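Local coordinates for Box C/D snoRNA protein 1 (Saccharomyces cerevisiae, PDB 6THL) that is required for the accumulation of box C/D snoRNAs, and takes part in snoRNA processing, transport to the nucleolus and ribosome biogenesis, at residues Ile11-Asn16 / Asp39-Ser44. Residues are numbered along the deposited sequence; the frame is centred on the assembly and turned at random.
Sequences IRRGVN and DLFVWS
Phe41 carries its CG anti to the backbone N (chi1 -155°); with its CB already directed at the hairpin, this torsion lays the ring beside Arg12 while CB and CG meet Arg13, and both arginines start with CG anti to the carbonyl carbon. The partners belong to a beta hairpin, strands 11-12 and 15-18 joined by a type I' turn from Arg12 to Val15, and the pair illustrates how a hairpin of one sheet can pack against a strand of another through side chains alone, here in the BCD1 domain, the part of the longer protein present in this chain. Arg12 runs roughly perpendicular to Phe41, its CD 3.7 Å from Phe41 CZ; that ring atom sits over one face of the guanidinium, whose plane is turned 60° from the ring. Arg13 and Phe41 instead pass each other running opposite ways, with the two planes only 17° apart and the methylenes doing the touching: Arg13 CG reaches Phe41 CB at 3.6 Å. The charged end of Arg13 continues to Glu71, a salt bridge from NE to OE1, while Phe41 N gives a hydrogen bond to Glu71 OE2. Inside the strand, Phe41 CE2 rests over the centre of one face of the Trp43 indole. The far end of that indole meets the buried Val15, with Val15 CG2 lying 4.1 Å from Trp43 CZ2.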
ATOM      1  N   ILE B  11     -18.491  -0.569 -22.932  1.00 64.88           N
ATOM      2  CA  ILE B  11     -19.782  -1.154 -22.545  1.00 67.47           C
ATOM      3  C   ILE B  11     -19.755  -2.643 -22.685  1.00 65.82           C
ATOM      4  O   ILE B  11     -19.806  -3.161 -23.787  1.00 63.10           O
ATOM      5  CB  ILE B  11     -20.966  -0.703 -23.443  1.00 72.62           C
ATOM      6  CG1 ILE B  11     -20.969   0.816 -23.662  1.00 75.16           C
ATOM      7  CG2 ILE B  11     -22.296  -1.159 -22.836  1.00 73.66           C
ATOM      8  CD1 ILE B  11     -20.429   1.246 -25.014  1.00 76.30           C
ATOM      9  N   ARG B  12     -19.706  -3.330 -21.558  1.00 70.55           N
ATOM     10  CA  ARG B  12     -19.800  -4.760 -21.555  1.00 69.89           C
ATOM     11  C   ARG B  12     -21.203  -5.087 -21.069  1.00 70.80           C
ATOM     12  O   ARG B  12     -21.773  -4.340 -20.254  1.00 63.78           O
ATOM     13  CB  ARG B  12     -18.721  -5.367 -20.657  1.00 81.31           C
ATOM     14  CG  ARG B  12     -17.297  -5.224 -21.204  1.00100.70           C
ATOM     15  CD  ARG B  12     -16.240  -5.070 -20.087  1.00120.18           C
ATOM     16  NE  ARG B  12     -14.902  -5.604 -20.428  1.00118.96           N
ATOM     17  CZ  ARG B  12     -13.874  -5.722 -19.580  1.00109.18           C
ATOM     18  NH1 ARG B  12     -13.980  -5.337 -18.313  1.00107.60           N
ATOM     19  NH2 ARG B  12     -12.724  -6.232 -20.005  1.00110.10           N
ATOM     20  N   ARG B  13     -21.761  -6.168 -21.629  1.00 71.68           N
ATOM     21  CA  ARG B  13     -23.038  -6.778 -21.226  1.00 70.37           C
ATOM     22  C   ARG B  13     -24.066  -5.800 -20.687  1.00 67.00           C
ATOM     23  O   ARG B  13     -24.697  -6.059 -19.656  1.00 64.74           O
ATOM     24  CB  ARG B  13     -22.794  -7.883 -20.193  1.00 78.37           C
ATOM     25  CG  ARG B  13     -21.680  -8.872 -20.565  1.00 88.68           C
ATOM     26  CD  ARG B  13     -22.100  -9.877 -21.644  1.00 88.83           C
ATOM     27  NE  ARG B  13     -23.077 -10.840 -21.133  1.00 87.65           N
ATOM     28  CZ  ARG B  13     -23.837 -11.620 -21.891  1.00 80.15           C
ATOM     29  NH1 ARG B  13     -23.761 -11.579 -23.215  1.00 85.20           N
ATOM     30  NH2 ARG B  13     -24.683 -12.446 -21.314  1.00 77.47           N
ATOM     31  N   GLY B  14     -24.226  -4.677 -21.385  1.00 65.49           N
ATOM     32  CA  GLY B  14     -25.164  -3.632 -20.979  1.00 62.83           C
ATOM     33  C   GLY B  14     -24.526  -2.604 -20.083  1.00 60.88           C
ATOM     34  O   GLY B  14     -24.775  -1.408 -20.220  1.00 63.97           O
ATOM     35  N   VAL B  15     -23.681  -3.069 -19.172  1.00 61.33           N
ATOM     36  CA  VAL B  15     -23.092  -2.206 -18.167  1.00 60.30           C
ATOM     37  C   VAL B  15     -22.145  -1.210 -18.773  1.00 57.66           C
ATOM     38  O   VAL B  15     -21.264  -1.585 -19.585  1.00 53.54           O
ATOM     39  CB  VAL B  15     -22.297  -2.998 -17.132  1.00 58.76           C
ATOM     40  CG1 VAL B  15     -21.530  -2.041 -16.236  1.00 61.22           C
ATOM     41  CG2 VAL B  15     -23.244  -3.854 -16.312  1.00 57.42           C
ATOM     42  N   ASN B  16     -22.321   0.045 -18.356  1.00 50.41           N
ATOM     43  CA  ASN B  16     -21.468   1.109 -18.838  1.00 54.37           C
ATOM     44  C   ASN B  16     -20.220   1.260 -17.958  1.00 55.15           C
ATOM     45  O   ASN B  16     -20.327   1.794 -16.840  1.00 54.01           O
ATOM     46  CB  ASN B  16     -22.236   2.419 -18.901  1.00 52.54           C
ATOM     47  CG  ASN B  16     -21.339   3.582 -19.255  1.00 52.55           C
ATOM     48  OD1 ASN B  16     -20.872   3.724 -20.392  1.00 52.83           O
ATOM     49  ND2 ASN B  16     -21.081   4.419 -18.279  1.00 52.77           N
ATOM     50  N   ASP B  39     -18.461 -19.658 -21.029  1.00 77.37           N
ATOM     51  CA  ASP B  39     -19.334 -19.093 -22.089  1.00 86.25           C
ATOM     52  C   ASP B  39     -20.160 -17.868 -21.651  1.00 85.43           C
ATOM     53  O   ASP B  39     -21.267 -17.599 -22.168  1.00 74.94           O
ATOM     54  CB  ASP B  39     -20.260 -20.161 -22.684  1.00 82.03           C
ATOM     55  CG  ASP B  39     -20.983 -19.671 -23.913  1.00 83.76           C
ATOM     56  OD1 ASP B  39     -20.345 -18.949 -24.731  1.00 76.67           O
ATOM     57  OD2 ASP B  39     -22.187 -20.002 -24.041  1.00 80.35           O
ATOM     58  N   LEU B  40     -19.592 -17.107 -20.723  1.00 86.48           N
ATOM     59  CA  LEU B  40     -20.279 -15.952 -20.176  1.00 91.75           C
ATOM     60  C   LEU B  40     -19.336 -14.836 -19.658  1.00 86.25           C
ATOM     61  O   LEU B  40     -18.109 -14.895 -19.813  1.00 86.11           O
ATOM     62  CB  LEU B  40     -21.272 -16.425 -19.101  1.00 91.23           C
ATOM     63  CG  LEU B  40     -20.797 -17.389 -18.020  1.00 90.12           C
ATOM     64  CD1 LEU B  40     -19.753 -16.743 -17.111  1.00 87.86           C
ATOM     65  CD2 LEU B  40     -22.019 -17.835 -17.225  1.00 91.84           C
ATOM     66  N   PHE B  41     -19.929 -13.793 -19.093  1.00 80.32           N
ATOM     67  CA  PHE B  41     -19.158 -12.743 -18.478  1.00 73.04           C
ATOM     68  C   PHE B  41     -19.006 -12.902 -16.967  1.00 64.41           C
ATOM     69  O   PHE B  41     -19.927 -13.323 -16.274  1.00 56.77           O
ATOM     70  CB  PHE B  41     -19.739 -11.376 -18.800  1.00 72.44           C
ATOM     71  CG  PHE B  41     -18.715 -10.291 -18.712  1.00 75.71           C
ATOM     72  CD1 PHE B  41     -17.883 -10.026 -19.785  1.00 70.81           C
ATOM     73  CD2 PHE B  41     -18.527  -9.595 -17.523  1.00 76.37           C
ATOM     74  CE1 PHE B  41     -16.916  -9.049 -19.696  1.00 71.54           C
ATOM     75  CE2 PHE B  41     -17.559  -8.616 -17.424  1.00 72.75           C
ATOM     76  CZ  PHE B  41     -16.753  -8.344 -18.514  1.00 75.24           C
ATOM     77  N   VAL B  42     -17.817 -12.558 -16.476  1.00 59.42           N
ATOM     78  CA  VAL B  42     -17.528 -12.622 -15.057  1.00 57.79           C
ATOM     79  C   VAL B  42     -16.973 -11.308 -14.564  1.00 52.88           C
ATOM     80  O   VAL B  42     -16.482 -10.478 -15.309  1.00 49.23           O
ATOM     81  CB  VAL B  42     -16.597 -13.798 -14.664  1.00 59.22           C
ATOM     82  CG1 VAL B  42     -17.151 -15.096 -15.211  1.00 60.83           C
ATOM     83  CG2 VAL B  42     -15.172 -13.585 -15.148  1.00 61.00           C
ATOM     84  N   TRP B  43     -17.052 -11.150 -13.269  1.00 53.19           N
ATOM     85  CA  TRP B  43     -17.096  -9.848 -12.703  1.00 57.88           C
ATOM     86  C   TRP B  43     -16.280  -9.820 -11.412  1.00 62.06           C
ATOM     87  O   TRP B  43     -16.545 -10.577 -10.469  1.00 61.84           O
ATOM     88  CB  TRP B  43     -18.561  -9.512 -12.399  1.00 58.57           C
ATOM     89  CG  TRP B  43     -19.310  -8.980 -13.552  1.00 58.17           C
ATOM     90  CD1 TRP B  43     -20.332  -9.585 -14.220  1.00 57.61           C
ATOM     91  CD2 TRP B  43     -19.096  -7.723 -14.188  1.00 55.75           C
ATOM     92  NE1 TRP B  43     -20.770  -8.777 -15.247  1.00 56.96           N
ATOM     93  CE2 TRP B  43     -20.032  -7.626 -15.246  1.00 54.57           C
ATOM     94  CE3 TRP B  43     -18.199  -6.669 -13.973  1.00 51.69           C
ATOM     95  CZ2 TRP B  43     -20.109  -6.514 -16.071  1.00 53.44           C
ATOM     96  CZ3 TRP B  43     -18.259  -5.561 -14.811  1.00 51.18           C
ATOM     97  CH2 TRP B  43     -19.212  -5.488 -15.842  1.00 54.11           C
ATOM     98  N   SER B  44     -15.278  -8.956 -11.378  1.00 56.49           N
ATOM     99  CA  SER B  44     -14.680  -8.615 -10.129  1.00 56.05           C
ATOM    100  C   SER B  44     -15.683  -7.651  -9.453  1.00 56.31           C
ATOM    101  O   SER B  44     -16.201  -6.730 -10.102  1.00 61.09           O
ATOM    102  CB  SER B  44     -13.308  -7.981 -10.385  1.00 55.71           C
ATOM    103  OG  SER B  44     -12.714  -8.567 -11.543  1.00 62.71           O
TER